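Local coordinates for DUF72 domain-containing protein (Thermotoga maritima, PDB 1VPQ), which is of unknown function but belongs to the DUF72 family, whose members are expected to share a TIM-barrel fold, at residues W65-F79 / R109-K121. Sequence-based numbering, arbitrary orientation.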
loop_
_atom_site.group_PDB
_atom_site.type_symbol
_atom_site.label_atom_id
_atom_site.label_comp_id
_atom_site.label_asym_id
_atom_site.label_seq_id
_atom_site.Cartn_x
_atom_site.Cartn_y
_atom_site.Cartn_z
ATOM N N TRP A 65 -10.107 7.918 -11.784
ATOM C CA TRP A 65 -10.816 6.641 -11.675
ATOM C C TRP A 65 -11.381 6.237 -13.039
ATOM O O TRP A 65 -11.206 5.100 -13.473
ATOM C CB TRP A 65 -11.923 6.717 -10.620
ATOM C CG TRP A 65 -12.855 5.545 -10.634
ATOM C CD1 TRP A 65 -14.147 5.535 -11.072
ATOM C CD2 TRP A 65 -12.566 4.212 -10.201
ATOM N NE1 TRP A 65 -14.684 4.278 -10.933
ATOM C CE2 TRP A 65 -13.736 3.445 -10.402
ATOM C CE3 TRP A 65 -11.433 3.588 -9.662
ATOM C CZ2 TRP A 65 -13.807 2.084 -10.084
ATOM C CZ3 TRP A 65 -11.506 2.232 -9.340
ATOM C CH2 TRP A 65 -12.688 1.498 -9.553
ATOM N N ARG A 66 -12.030 7.184 -13.713
ATOM C CA ARG A 66 -12.601 6.955 -15.042
ATOM C C ARG A 66 -11.542 6.481 -16.034
ATOM O O ARG A 66 -11.703 5.440 -16.674
ATOM C CB ARG A 66 -13.261 8.232 -15.571
ATOM N N SER A 67 -10.458 7.244 -16.138
ATOM C CA SER A 67 -9.365 6.931 -17.064
ATOM C C SER A 67 -8.661 5.626 -16.731
ATOM O O SER A 67 -8.072 5.004 -17.609
ATOM C CB SER A 67 -8.339 8.066 -17.106
ATOM O OG SER A 67 -8.895 9.225 -17.711
ATOM N N PHE A 68 -8.713 5.215 -15.468
ATOM C CA PHE A 68 -8.168 3.920 -15.066
ATOM C C PHE A 68 -9.060 2.763 -15.528
ATOM O O PHE A 68 -8.571 1.783 -16.085
ATOM C CB PHE A 68 -7.979 3.851 -13.553
ATOM C CG PHE A 68 -7.299 2.591 -13.095
ATOM C CD1 PHE A 68 -5.937 2.409 -13.309
ATOM C CD2 PHE A 68 -8.021 1.580 -12.471
ATOM C CE1 PHE A 68 -5.300 1.243 -12.898
ATOM C CE2 PHE A 68 -7.394 0.409 -12.051
ATOM C CZ PHE A 68 -6.030 0.239 -12.267
ATOM N N VAL A 69 -10.363 2.892 -15.294
ATOM C CA VAL A 69 -11.335 1.849 -15.636
ATOM C C VAL A 69 -11.445 1.615 -17.163
ATOM O O VAL A 69 -11.656 0.481 -17.611
ATOM C CB VAL A 69 -12.721 2.166 -15.008
ATOM C CG1 VAL A 69 -13.787 1.188 -15.475
ATOM C CG2 VAL A 69 -12.628 2.121 -13.494
ATOM N N GLN A 70 -11.296 2.676 -17.953
ATOM C CA GLN A 70 -11.249 2.551 -19.418
ATOM C C GLN A 70 -9.935 1.909 -19.880
ATOM O O GLN A 70 -9.918 1.064 -20.774
ATOM C CB GLN A 70 -11.412 3.923 -20.074
ATOM C CG GLN A 70 -12.767 4.579 -19.822
ATOM C CD GLN A 70 -12.812 6.035 -20.262
ATOM O OE1 GLN A 70 -11.861 6.552 -20.854
ATOM N NE2 GLN A 70 -13.923 6.704 -19.971
ATOM N N MET A 71 -8.840 2.323 -19.250
ATOM C CA MET A 71 -7.495 1.818 -19.552
ATOM C C MET A 71 -7.305 0.367 -19.076
ATOM O O MET A 71 -6.379 -0.322 -19.505
ATOM C CB MET A 71 -6.470 2.738 -18.882
ATOM C CG MET A 71 -5.039 2.662 -19.397
ATOM S SD MET A 71 -4.066 4.137 -18.925
ATOM C CE MET A 71 -4.412 4.271 -17.166
ATOM N N LEU A 72 -8.193 -0.076 -18.190
ATOM C CA LEU A 72 -8.166 -1.429 -17.619
ATOM C C LEU A 72 -8.636 -2.480 -18.629
ATOM O O LEU A 72 -8.162 -3.619 -18.622
ATOM C CB LEU A 72 -9.062 -1.482 -16.375
ATOM C CG LEU A 72 -8.659 -2.406 -15.232
ATOM C CD1 LEU A 72 -7.277 -2.056 -14.684
ATOM C CD2 LEU A 72 -9.712 -2.303 -14.147
ATOM N N ARG A 73 -9.575 -2.078 -19.484
ATOM C CA ARG A 73 -10.063 -2.899 -20.598
ATOM C C ARG A 73 -8.957 -3.276 -21.611
ATOM O O ARG A 73 -9.143 -4.192 -22.422
ATOM C CB ARG A 73 -11.202 -2.155 -21.313
ATOM C CG ARG A 73 -11.859 -2.914 -22.454
ATOM N N LYS A 74 -7.826 -2.564 -21.562
ATOM C CA LYS A 74 -6.666 -2.824 -22.432
ATOM C C LYS A 74 -5.494 -3.431 -21.654
ATOM O O LYS A 74 -4.377 -3.505 -22.164
ATOM C CB LYS A 74 -6.208 -1.524 -23.106
ATOM C CG LYS A 74 -7.308 -0.775 -23.846
ATOM C CD LYS A 74 -6.832 0.585 -24.330
ATOM N N THR A 75 -5.766 -3.863 -20.425
ATOM C CA THR A 75 -4.758 -4.445 -19.536
ATOM C C THR A 75 -5.004 -5.947 -19.442
ATOM O O THR A 75 -6.156 -6.370 -19.354
ATOM C CB THR A 75 -4.865 -3.840 -18.118
ATOM O OG1 THR A 75 -4.904 -2.411 -18.205
ATOM C CG2 THR A 75 -3.687 -4.258 -17.237
ATOM N N PRO A 76 -3.932 -6.765 -19.460
ATOM C CA PRO A 76 -4.125 -8.218 -19.433
ATOM C C PRO A 76 -4.770 -8.733 -18.140
ATOM O O PRO A 76 -4.658 -8.078 -17.106
ATOM C CB PRO A 76 -2.696 -8.762 -19.561
ATOM C CG PRO A 76 -1.834 -7.674 -19.034
ATOM C CD PRO A 76 -2.501 -6.422 -19.517
ATOM N N PRO A 77 -5.426 -9.910 -18.201
ATOM C CA PRO A 77 -6.104 -10.528 -17.054
ATOM C C PRO A 77 -5.265 -10.669 -15.778
ATOM O O PRO A 77 -5.801 -10.543 -14.677
ATOM C CB PRO A 77 -6.474 -11.922 -17.574
ATOM C CG PRO A 77 -6.516 -11.800 -19.034
ATOM C CD PRO A 77 -5.554 -10.733 -19.420
ATOM N N ASP A 78 -3.970 -10.937 -15.927
ATOM C CA ASP A 78 -3.085 -11.158 -14.774
ATOM C C ASP A 78 -2.386 -9.873 -14.310
ATOM O O ASP A 78 -1.207 -9.890 -13.955
ATOM C CB ASP A 78 -2.059 -12.274 -15.070
ATOM C CG ASP A 78 -1.020 -11.872 -16.116
ATOM O OD1 ASP A 78 -1.349 -11.085 -17.033
ATOM O OD2 ASP A 78 0.132 -12.354 -16.023
ATOM N N PHE A 79 -3.111 -8.759 -14.319
ATOM C CA PHE A 79 -2.635 -7.542 -13.675
ATOM C C PHE A 79 -3.642 -7.135 -12.615
ATOM O O PHE A 79 -4.836 -7.026 -12.890
ATOM C CB PHE A 79 -2.419 -6.413 -14.674
ATOM C CG PHE A 79 -1.696 -5.236 -14.089
ATOM C CD1 PHE A 79 -0.335 -5.304 -13.818
ATOM C CD2 PHE A 79 -2.377 -4.062 -13.795
ATOM C CE1 PHE A 79 0.337 -4.220 -13.267
ATOM C CE2 PHE A 79 -1.713 -2.972 -13.249
ATOM C CZ PHE A 79 -0.350 -3.052 -12.987
ATOM N N ARG A 109 -19.346 0.601 -3.909
ATOM C CA ARG A 109 -20.017 0.742 -5.196
ATOM C C ARG A 109 -19.019 1.126 -6.290
ATOM O O ARG A 109 -18.985 0.490 -7.342
ATOM C CB ARG A 109 -21.141 1.777 -5.103
ATOM N N GLN A 110 -18.196 2.145 -6.035
ATOM C CA GLN A 110 -17.192 2.571 -7.020
ATOM C C GLN A 110 -16.375 1.366 -7.467
ATOM O O GLN A 110 -16.289 1.085 -8.653
ATOM C CB GLN A 110 -16.207 3.625 -6.484
ATOM C CG GLN A 110 -16.750 4.662 -5.526
ATOM C CD GLN A 110 -17.872 5.466 -6.104
ATOM O OE1 GLN A 110 -17.749 6.029 -7.190
ATOM N NE2 GLN A 110 -18.980 5.538 -5.378
ATOM N N ILE A 111 -15.795 0.655 -6.503
ATOM C CA ILE A 111 -14.846 -0.431 -6.794
ATOM C C ILE A 111 -15.484 -1.822 -6.903
ATOM O O ILE A 111 -14.766 -2.812 -7.061
ATOM C CB ILE A 111 -13.712 -0.489 -5.738
ATOM C CG1 ILE A 111 -14.258 -0.898 -4.366
ATOM C CG2 ILE A 111 -12.985 0.857 -5.673
ATOM C CD1 ILE A 111 -13.200 -1.346 -3.407
ATOM N N GLU A 112 -16.815 -1.896 -6.801
ATOM C CA GLU A 112 -17.560 -3.161 -6.987
ATOM C C GLU A 112 -17.247 -3.847 -8.326
ATOM O O GLU A 112 -17.055 -5.067 -8.354
ATOM C CB GLU A 112 -19.074 -2.937 -6.846
ATOM C CG GLU A 112 -19.930 -4.212 -6.954
ATOM C CD GLU A 112 -19.607 -5.263 -5.892
ATOM O OE1 GLU A 112 -19.153 -4.898 -4.785
ATOM O OE2 GLU A 112 -19.819 -6.467 -6.166
ATOM N N PRO A 113 -17.207 -3.075 -9.436
ATOM C CA PRO A 113 -16.731 -3.587 -10.720
ATOM C C PRO A 113 -15.530 -4.524 -10.618
ATOM O O PRO A 113 -15.583 -5.679 -11.050
ATOM C CB PRO A 113 -16.293 -2.301 -11.468
ATOM C CG PRO A 113 -16.606 -1.148 -10.557
ATOM C CD PRO A 113 -17.616 -1.669 -9.582
ATOM N N LEU A 114 -14.464 -4.015 -10.020
ATOM C CA LEU A 114 -13.147 -4.603 -10.182
ATOM C C LEU A 114 -12.903 -5.762 -9.236
ATOM O O LEU A 114 -12.043 -6.597 -9.493
ATOM C CB LEU A 114 -12.088 -3.509 -10.055
ATOM C CG LEU A 114 -12.405 -2.354 -11.024
ATOM C CD1 LEU A 114 -11.369 -1.249 -10.988
ATOM C CD2 LEU A 114 -12.563 -2.865 -12.461
ATOM N N ILE A 115 -13.678 -5.827 -8.161
ATOM C CA ILE A 115 -13.697 -7.009 -7.315
ATOM C C ILE A 115 -14.370 -8.146 -8.088
ATOM O O ILE A 115 -13.859 -9.265 -8.110
ATOM C CB ILE A 115 -14.418 -6.748 -5.968
ATOM C CG1 ILE A 115 -13.675 -5.669 -5.177
ATOM C CG2 ILE A 115 -14.497 -8.030 -5.132
ATOM C CD1 ILE A 115 -14.355 -5.241 -3.898
ATOM N N GLU A 116 -15.496 -7.847 -8.738
ATOM C CA GLU A 116 -16.213 -8.837 -9.557
ATOM C C GLU A 116 -15.361 -9.351 -10.722
ATOM O O GLU A 116 -15.467 -10.516 -11.116
ATOM C CB GLU A 116 -17.519 -8.248 -10.106
ATOM C CG GLU A 116 -18.550 -7.878 -9.043
ATOM C CD GLU A 116 -19.208 -9.095 -8.402
ATOM O OE1 GLU A 116 -19.963 -9.821 -9.105
ATOM O OE2 GLU A 116 -18.972 -9.310 -7.188
ATOM N N GLU A 117 -14.515 -8.474 -11.261
ATOM C CA GLU A 117 -13.585 -8.831 -12.338
ATOM C C GLU A 117 -12.269 -9.391 -11.809
ATOM O O GLU A 117 -11.357 -9.663 -12.581
ATOM C CB GLU A 117 -13.323 -7.619 -13.229
ATOM C CG GLU A 117 -14.567 -7.175 -13.966
ATOM C CD GLU A 117 -14.393 -5.904 -14.748
ATOM O OE1 GLU A 117 -13.261 -5.383 -14.817
ATOM O OE2 GLU A 117 -15.405 -5.428 -15.301
ATOM N N GLN A 118 -12.183 -9.550 -10.491
ATOM C CA GLN A 118 -11.050 -10.199 -9.835
ATOM C C GLN A 118 -9.728 -9.472 -10.065
ATOM O O GLN A 118 -8.671 -10.095 -10.171
ATOM C CB GLN A 118 -10.958 -11.655 -10.287
ATOM C CG GLN A 118 -12.292 -12.360 -10.271
ATOM C CD GLN A 118 -12.156 -13.855 -10.161
ATOM O OE1 GLN A 118 -12.628 -14.454 -9.197
ATOM N NE2 GLN A 118 -11.494 -14.471 -11.141
ATOM N N ARG A 119 -9.798 -8.149 -10.133
ATOM C CA ARG A 119 -8.621 -7.313 -10.336
ATOM C C ARG A 119 -8.161 -6.734 -9.004
ATOM O O ARG A 119 -6.980 -6.443 -8.827
ATOM C CB ARG A 119 -8.928 -6.190 -11.330
ATOM C CG ARG A 119 -9.854 -6.622 -12.465
ATOM C CD ARG A 119 -9.498 -6.006 -13.803
ATOM N NE ARG A 119 -8.236 -6.529 -14.337
ATOM C CZ ARG A 119 -7.873 -6.496 -15.619
ATOM N NH1 ARG A 119 -8.663 -5.978 -16.552
ATOM N NH2 ARG A 119 -6.703 -6.994 -15.972
ATOM N N LEU A 120 -9.101 -6.576 -8.072
ATOM C CA LEU A 120 -8.819 -6.026 -6.753
ATOM C C LEU A 120 -8.452 -7.121 -5.764
ATOM O O LEU A 120 -9.260 -8.000 -5.476
ATOM C CB LEU A 120 -10.027 -5.250 -6.229
ATOM C CG LEU A 120 -9.851 -4.612 -4.843
ATOM C CD1 LEU A 120 -8.574 -3.801 -4.764
ATOM C CD2 LEU A 120 -11.037 -3.736 -4.485
ATOM N N LYS A 121 -7.230 -7.043 -5.241
ATOM C CA LYS A 121 -6.700 -8.043 -4.310
ATOM C C LYS A 121 -6.881 -7.652 -2.838
ATOM O O LYS A 121 -7.002 -8.528 -1.975
ATOM C CB LYS A 121 -5.207 -8.283 -4.589
ATOM C CG LYS A 121 -4.903 -9.004 -5.902
ATOM C CD LYS A 121 -5.225 -10.480 -5.838
ATOM C CE LYS A 121 -4.330 -11.294 -6.759
ATOM N NZ LYS A 121 -4.745 -12.719 -6.812
#
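R119, just past the Schellman motif that ends helix 101-116, reaches into the turns that follow another helix, where the carbonyl oxygens of L72, T75, P76 and F79 lie round its guanidinium. In this TIM-barrel-type β/α fold, helices 65-72 and 101-116 are neighbours on the outside of the parallel sheet, and their facing segments run nearly parallel, 16° apart. Take R119 outward from CB: CG lies anti to the carbonyl carbon (chi1 -37°), and the chain then bends at chi2 and chi3. CD passes alongside L72, 3.7 Å from its CD2, while NE lies 3.7 Å from F79 O. At the tip NH1 stands 3.2 Å from L72 O. NH2 gives a weak hydrogen bond to T75 O, 3.5 Å long with N-H...O at 164°, in the guanidinium plane; P76 O, at the same edge, is 2.6 Å from NH2. Cut back to an alanine, this position would probably leave the turn carbonyls without their cationic partner and uncover the flank of L72. Behind the arginine, L72 and L114 meet tip to tip, their CD2 atoms tightly packed at 3.4 Å. Further along, W65 is a knob among Q110, I111, P113 and L114. V69 CG2 packs over one face of its indole; CH2 of the W65 ring meets L114 CD1 at 3.4 Å, and the neighbouring CZ2 lies 3.0 Å from Q110 O.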